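Local coordinates for protein ComZ (Thermus thermophilus, PDB 6QVI) that is a competence-associated pilin that probably serves as a DNA receptor at the tip of the pilus during natural transformation, at residues 439-450 against 456-467. Numbering follows the deposited sequence.
Sequences GDIYQRGQHVMA and GTFRVVKGNVLF
Tyr442 lies against Arg459 where two successive coils of the beta-solenoid domain stack in parallel, strand 441-443 on 457-461 and, round the bend, 447-449 on 465-467. The ring takes Arg459 CB over one face, 4.0 Å from its centroid, and Arg444 NH2 over the other, the Arg444 guanidinium being held by a salt bridge to Asp414, while Tyr442 OH continues to Gln483 and Thr478. Beyond CB the arginine runs extended past the ring, its guanidinium turned only 20° from the ring plane, and NH1 reaches Asp440 OD2 at 3.3 Å in a salt bridge. The same carboxylate takes the backbone N of Thr457 on OD1 at 3.1 Å, from above its plane. An alanine in place of Asp440 would probably leave the Arg459 guanidinium without this carboxylate and freer to swing, and the Thr457 N-H without its acceptor.

Inside the coil, Ile441 CG2 meets Phe458 CD1 at 3.7 Å, and Val448 CG1 packs on Leu466 CD1. Between these pairs sits Gln443: with CG anti to the backbone N (chi1 161°) and the chain extended, its amide comes inward, OE1 at the edge of the Phe458 ring and NE2 bonded weakly to Val465 O. NE2 also bonds Gly445 O in the loop between the two strands, and from the opposite face of that carbonyl Asn464 ND2 bonds the same oxygen at 2.6 Å.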
ATOM      1  N   GLY A 439      13.080  10.000 -12.343  1.00 68.05           N
ATOM      2  CA  GLY A 439      13.655   9.356 -13.502  1.00 67.14           C
ATOM      3  C   GLY A 439      13.756   7.866 -13.254  1.00 65.77           C
ATOM      4  O   GLY A 439      12.752   7.222 -12.909  1.00 68.91           O
ATOM      5  N   ASP A 440      14.952   7.310 -13.430  1.00 61.35           N
ATOM      6  CA  ASP A 440      15.206   5.882 -13.313  1.00 53.47           C
ATOM      7  C   ASP A 440      15.907   5.531 -12.005  1.00 53.23           C
ATOM      8  O   ASP A 440      16.588   6.360 -11.388  1.00 63.42           O
ATOM      9  CB  ASP A 440      16.058   5.404 -14.481  1.00 60.02           C
ATOM     10  CG  ASP A 440      15.348   5.508 -15.812  1.00 78.52           C
ATOM     11  OD1 ASP A 440      14.176   5.950 -15.850  1.00 80.61           O
ATOM     12  OD2 ASP A 440      15.982   5.156 -16.834  1.00 95.07           O
ATOM     13  N   ILE A 441      15.774   4.262 -11.613  1.00 51.19           N
ATOM     14  CA  ILE A 441      16.495   3.702 -10.472  1.00 64.46           C
ATOM     15  C   ILE A 441      17.236   2.460 -10.927  1.00 67.28           C
ATOM     16  O   ILE A 441      16.639   1.539 -11.490  1.00 74.63           O
ATOM     17  CB  ILE A 441      15.582   3.334  -9.288  1.00 64.65           C
ATOM     18  CG1 ILE A 441      15.011   4.579  -8.647  1.00 54.86           C
ATOM     19  CG2 ILE A 441      16.374   2.514  -8.246  1.00 47.43           C
ATOM     20  CD1 ILE A 441      14.464   4.287  -7.336  1.00 52.12           C
ATOM     21  N   TYR A 442      18.517   2.409 -10.616  1.00 73.42           N
ATOM     22  CA  TYR A 442      19.346   1.259 -10.901  1.00 74.24           C
ATOM     23  C   TYR A 442      19.896   0.784  -9.573  1.00 71.36           C
ATOM     24  O   TYR A 442      20.631   1.525  -8.904  1.00 71.41           O
ATOM     25  CB  TYR A 442      20.477   1.623 -11.867  1.00 71.02           C
ATOM     26  CG  TYR A 442      21.019   0.457 -12.677  1.00 77.35           C
ATOM     27  CD1 TYR A 442      21.497  -0.693 -12.061  1.00 77.00           C
ATOM     28  CD2 TYR A 442      20.985   0.490 -14.068  1.00 80.17           C
ATOM     29  CE1 TYR A 442      21.961  -1.758 -12.816  1.00 86.80           C
ATOM     30  CE2 TYR A 442      21.429  -0.564 -14.825  1.00 81.50           C
ATOM     31  CZ  TYR A 442      21.925  -1.689 -14.205  1.00 82.89           C
ATOM     32  OH  TYR A 442      22.379  -2.747 -14.983  1.00 72.86           O
ATOM     33  N   GLN A 443      19.571  -0.455  -9.208  1.00 65.08           N
ATOM     34  CA  GLN A 443      20.140  -1.085  -8.020  1.00 68.22           C
ATOM     35  C   GLN A 443      21.166  -2.146  -8.435  1.00 71.27           C
ATOM     36  O   GLN A 443      20.797  -3.203  -8.967  1.00 69.01           O
ATOM     37  CB  GLN A 443      19.042  -1.705  -7.160  1.00 61.23           C
ATOM     38  CG  GLN A 443      19.547  -2.738  -6.175  1.00 68.27           C
ATOM     39  CD  GLN A 443      18.419  -3.452  -5.493  1.00 74.38           C
ATOM     40  OE1 GLN A 443      17.274  -3.011  -5.561  1.00 79.56           O
ATOM     41  NE2 GLN A 443      18.726  -4.533  -4.787  1.00 78.28           N
ATOM     42  N   ARG A 444      22.442  -1.895  -8.136  1.00 69.80           N
ATOM     43  CA  ARG A 444      23.447  -2.940  -8.275  1.00 76.41           C
ATOM     44  C   ARG A 444      23.944  -3.490  -6.932  1.00 81.70           C
ATOM     45  O   ARG A 444      24.683  -4.493  -6.931  1.00 80.32           O
ATOM     46  CB  ARG A 444      24.654  -2.448  -9.110  1.00 79.29           C
ATOM     47  CG  ARG A 444      24.333  -1.501 -10.284  1.00 78.97           C
ATOM     48  CD  ARG A 444      25.574  -0.975 -11.039  1.00 74.45           C
ATOM     49  NE  ARG A 444      25.204  -0.377 -12.329  1.00 74.06           N
ATOM     50  CZ  ARG A 444      24.782   0.873 -12.519  1.00 67.03           C
ATOM     51  NH1 ARG A 444      24.656   1.727 -11.511  1.00 64.94           N
ATOM     52  NH2 ARG A 444      24.467   1.259 -13.747  1.00 69.12           N
ATOM     53  N   GLY A 445      23.546  -2.881  -5.803  1.00 80.45           N
ATOM     54  CA  GLY A 445      23.780  -3.488  -4.499  1.00 86.01           C
ATOM     55  C   GLY A 445      22.967  -4.751  -4.289  1.00 96.22           C
ATOM     56  O   GLY A 445      21.899  -4.938  -4.874  1.00 95.22           O
ATOM     57  N   GLN A 446      23.504  -5.662  -3.477  1.00101.09           N
ATOM     58  CA  GLN A 446      22.839  -6.954  -3.422  1.00103.13           C
ATOM     59  C   GLN A 446      21.562  -6.900  -2.597  1.00102.22           C
ATOM     60  O   GLN A 446      20.574  -7.551  -2.942  1.00103.38           O
ATOM     61  CB  GLN A 446      23.808  -8.025  -2.904  1.00114.46           C
ATOM     62  CG  GLN A 446      24.544  -8.664  -4.082  1.00125.35           C
ATOM     63  CD  GLN A 446      24.949 -10.127  -3.907  1.00136.82           C
ATOM     64  OE1 GLN A 446      25.453 -10.725  -4.861  1.00147.54           O
ATOM     65  NE2 GLN A 446      24.728 -10.706  -2.717  1.00135.51           N
ATOM     66  N   HIS A 447      21.548  -6.106  -1.527  1.00100.17           N
ATOM     67  CA  HIS A 447      20.406  -6.034  -0.630  1.00 96.29           C
ATOM     68  C   HIS A 447      20.135  -4.568  -0.333  1.00 94.59           C
ATOM     69  O   HIS A 447      20.997  -3.874   0.211  1.00101.95           O
ATOM     70  CB  HIS A 447      20.673  -6.842   0.642  1.00104.44           C
ATOM     71  CG  HIS A 447      20.982  -8.292   0.380  1.00110.77           C
ATOM     72  ND1 HIS A 447      20.552  -8.955  -0.751  1.00106.80           N
ATOM     73  CD2 HIS A 447      21.699  -9.196   1.089  1.00114.28           C
ATOM     74  CE1 HIS A 447      20.972 -10.206  -0.722  1.00109.63           C
ATOM     75  NE2 HIS A 447      21.671 -10.380   0.385  1.00116.45           N
ATOM     76  N   VAL A 448      18.954  -4.080  -0.709  1.00 88.86           N
ATOM     77  CA  VAL A 448      18.514  -2.767  -0.261  1.00 86.41           C
ATOM     78  C   VAL A 448      17.098  -2.910   0.282  1.00 83.31           C
ATOM     79  O   VAL A 448      16.268  -3.640  -0.272  1.00 78.66           O
ATOM     80  CB  VAL A 448      18.614  -1.722  -1.389  1.00 86.14           C
ATOM     81  CG1 VAL A 448      18.046  -2.273  -2.613  1.00 82.34           C
ATOM     82  CG2 VAL A 448      17.879  -0.459  -1.028  1.00 89.53           C
ATOM     83  N   MET A 449      16.838  -2.237   1.389  1.00 83.20           N
ATOM     84  CA  MET A 449      15.608  -2.418   2.134  1.00 84.82           C
ATOM     85  C   MET A 449      14.976  -1.040   2.241  1.00 83.23           C
ATOM     86  O   MET A 449      15.359  -0.225   3.089  1.00 84.88           O
ATOM     87  CB  MET A 449      15.910  -3.089   3.472  1.00 93.03           C
ATOM     88  CG  MET A 449      14.872  -2.949   4.546  1.00103.88           C
ATOM     89  SD  MET A 449      15.350  -3.980   5.966  1.00115.34           S
ATOM     90  CE  MET A 449      15.256  -5.631   5.294  1.00108.18           C
ATOM     91  N   ALA A 450      14.065  -0.768   1.322  1.00 75.10           N
ATOM     92  CA  ALA A 450      13.448   0.540   1.241  1.00 73.01           C
ATOM     93  C   ALA A 450      12.221   0.477   0.344  1.00 68.64           C
ATOM     94  O   ALA A 450      12.225  -0.267  -0.639  1.00 76.46           O
ATOM     95  CB  ALA A 450      14.462   1.542   0.685  1.00 68.49           C
ATOM     96  N   GLY A 456      10.341   6.653 -13.883  1.00 58.47           N
ATOM     97  CA  GLY A 456      10.695   6.044 -15.147  1.00 50.22           C
ATOM     98  C   GLY A 456      10.740   4.535 -15.031  1.00 61.52           C
ATOM     99  O   GLY A 456       9.681   3.908 -14.887  1.00 71.05           O
ATOM    100  N   THR A 457      11.927   3.925 -15.043  1.00 67.12           N
ATOM    101  CA  THR A 457      12.014   2.479 -14.923  1.00 68.38           C
ATOM    102  C   THR A 457      12.904   2.124 -13.738  1.00 65.51           C
ATOM    103  O   THR A 457      13.883   2.821 -13.432  1.00 63.46           O
ATOM    104  CB  THR A 457      12.525   1.784 -16.236  1.00 60.32           C
ATOM    105  OG1 THR A 457      13.958   1.700 -16.226  1.00 60.96           O
ATOM    106  CG2 THR A 457      12.006   2.515 -17.502  1.00 51.16           C
ATOM    107  N   PHE A 458      12.692   0.967 -13.165  1.00 59.35           N
ATOM    108  CA  PHE A 458      13.525   0.548 -12.084  1.00 60.03           C
ATOM    109  C   PHE A 458      14.299  -0.639 -12.542  1.00 64.12           C
ATOM    110  O   PHE A 458      13.716  -1.643 -12.793  1.00 62.52           O
ATOM    111  CB  PHE A 458      12.662   0.132 -10.953  1.00 45.49           C
ATOM    112  CG  PHE A 458      13.358  -0.654  -9.929  1.00 47.63           C
ATOM    113  CD1 PHE A 458      13.723  -0.082  -8.773  1.00 48.76           C
ATOM    114  CD2 PHE A 458      13.596  -1.961 -10.112  1.00 51.98           C
ATOM    115  CE1 PHE A 458      14.347  -0.798  -7.809  1.00 53.60           C
ATOM    116  CE2 PHE A 458      14.210  -2.697  -9.155  1.00 61.99           C
ATOM    117  CZ  PHE A 458      14.592  -2.112  -7.999  1.00 55.84           C
ATOM    118  N   ARG A 459      15.614  -0.507 -12.651  1.00 59.96           N
ATOM    119  CA  ARG A 459      16.479  -1.581 -13.087  1.00 64.59           C
ATOM    120  C   ARG A 459      17.122  -2.266 -11.937  1.00 66.10           C
ATOM    121  O   ARG A 459      17.382  -1.685 -10.928  1.00 61.72           O
ATOM    122  CB  ARG A 459      17.578  -1.081 -13.995  1.00 76.07           C
ATOM    123  CG  ARG A 459      17.090  -0.556 -15.319  1.00 78.74           C
ATOM    124  CD  ARG A 459      18.201  -0.375 -16.319  1.00 70.37           C
ATOM    125  NE  ARG A 459      17.640  -0.019 -17.602  1.00 68.63           N
ATOM    126  CZ  ARG A 459      17.174   1.172 -17.875  1.00 71.50           C
ATOM    127  NH1 ARG A 459      17.217   2.099 -16.958  1.00 65.65           N
ATOM    128  NH2 ARG A 459      16.661   1.439 -19.049  1.00 79.33           N
ATOM    129  N   VAL A 460      17.397  -3.535 -12.120  1.00 56.81           N
ATOM    130  CA  VAL A 460      18.009  -4.325 -11.094  1.00 66.34           C
ATOM    131  C   VAL A 460      18.784  -5.429 -11.784  1.00 72.85           C
ATOM    132  O   VAL A 460      18.491  -5.804 -12.890  1.00 82.85           O
ATOM    133  CB  VAL A 460      16.943  -4.864 -10.173  1.00 69.31           C
ATOM    134  CG1 VAL A 460      16.085  -5.846 -10.907  1.00 77.70           C
ATOM    135  CG2 VAL A 460      17.517  -5.436  -8.911  1.00 65.98           C
ATOM    136  N   VAL A 461      19.821  -5.899 -11.136  1.00 69.81           N
ATOM    137  CA  VAL A 461      20.692  -6.933 -11.662  1.00 81.32           C
ATOM    138  C   VAL A 461      20.269  -8.295 -11.119  1.00 80.41           C
ATOM    139  O   VAL A 461      19.808  -8.406  -9.972  1.00 71.40           O
ATOM    140  CB  VAL A 461      22.141  -6.596 -11.281  1.00 92.56           C
ATOM    141  CG1 VAL A 461      22.725  -5.540 -12.239  1.00 95.40           C
ATOM    142  CG2 VAL A 461      22.101  -6.002  -9.891  1.00 87.75           C
ATOM    143  N   LYS A 462      20.413  -9.338 -11.941  1.00 82.55           N
ATOM    144  CA  LYS A 462      20.203 -10.705 -11.473  1.00 84.13           C
ATOM    145  C   LYS A 462      20.930 -10.945 -10.151  1.00 87.13           C
ATOM    146  O   LYS A 462      22.091 -10.569  -9.994  1.00 90.22           O
ATOM    147  CB  LYS A 462      20.729 -11.705 -12.512  1.00 94.61           C
ATOM    148  CG  LYS A 462      20.643 -11.267 -13.962  1.00105.66           C
ATOM    149  CD  LYS A 462      21.590 -12.118 -14.857  1.00121.45           C
ATOM    150  CE  LYS A 462      20.947 -12.461 -16.224  1.00129.16           C
ATOM    151  NZ  LYS A 462      21.437 -13.732 -16.821  1.00132.62           N
ATOM    152  N   GLY A 463      20.245 -11.553  -9.195  1.00 92.53           N
ATOM    153  CA  GLY A 463      20.870 -11.959  -7.948  1.00 94.90           C
ATOM    154  C   GLY A 463      20.613 -11.046  -6.778  1.00 91.54           C
ATOM    155  O   GLY A 463      20.785 -11.469  -5.624  1.00102.18           O
ATOM    156  N   ASN A 464      20.252  -9.807  -7.048  1.00 84.76           N
ATOM    157  CA  ASN A 464      20.024  -8.809  -6.024  1.00 88.72           C
ATOM    158  C   ASN A 464      18.556  -8.778  -5.678  1.00 90.38           C
ATOM    159  O   ASN A 464      17.695  -9.003  -6.533  1.00 91.98           O
ATOM    160  CB  ASN A 464      20.514  -7.457  -6.550  1.00 88.76           C
ATOM    161  CG  ASN A 464      21.958  -7.561  -7.045  1.00 94.78           C
ATOM    162  OD1 ASN A 464      22.232  -8.321  -7.961  1.00102.13           O
ATOM    163  ND2 ASN A 464      22.840  -6.778  -6.495  1.00 94.37           N
ATOM    164  N   VAL A 465      18.273  -8.516  -4.416  1.00 90.32           N
ATOM    165  CA  VAL A 465      16.914  -8.546  -3.908  1.00 85.83           C
ATOM    166  C   VAL A 465      16.602  -7.209  -3.250  1.00 83.20           C
ATOM    167  O   VAL A 465      17.448  -6.615  -2.573  1.00 83.45           O
ATOM    168  CB  VAL A 465      16.695  -9.768  -2.971  1.00 85.16           C
ATOM    169  CG1 VAL A 465      17.617  -9.740  -1.795  1.00 85.98           C
ATOM    170  CG2 VAL A 465      15.250  -9.857  -2.499  1.00 78.59           C
ATOM    171  N   LEU A 466      15.394  -6.714  -3.492  1.00 83.54           N
ATOM    172  CA  LEU A 466      14.917  -5.476  -2.897  1.00 78.24           C
ATOM    173  C   LEU A 466      13.765  -5.809  -1.976  1.00 85.30           C
ATOM    174  O   LEU A 466      12.813  -6.489  -2.385  1.00 83.55           O
ATOM    175  CB  LEU A 466      14.471  -4.479  -3.957  1.00 71.19           C
ATOM    176  CG  LEU A 466      13.759  -3.261  -3.411  1.00 71.45           C
ATOM    177  CD1 LEU A 466      14.671  -2.485  -2.456  1.00 73.49           C
ATOM    178  CD2 LEU A 466      13.432  -2.455  -4.583  1.00 69.51           C
ATOM    179  N   PHE A 467      13.885  -5.390  -0.727  1.00 84.02           N
ATOM    180  CA  PHE A 467      12.834  -5.571   0.254  1.00 76.72           C
ATOM    181  C   PHE A 467      12.132  -4.251   0.478  1.00 80.60           C
ATOM    182  O   PHE A 467      12.787  -3.221   0.668  1.00 90.55           O
ATOM    183  CB  PHE A 467      13.394  -6.103   1.567  1.00 78.53           C
ATOM    184  CG  PHE A 467      14.327  -7.265   1.401  1.00 87.04           C
ATOM    185  CD1 PHE A 467      13.913  -8.553   1.699  1.00 92.69           C
ATOM    186  CD2 PHE A 467      15.636  -7.071   0.997  1.00 90.19           C
ATOM    187  CE1 PHE A 467      14.779  -9.633   1.568  1.00 97.03           C
ATOM    188  CE2 PHE A 467      16.512  -8.152   0.871  1.00 94.99           C
ATOM    189  CZ  PHE A 467      16.078  -9.430   1.161  1.00 99.38           C
TER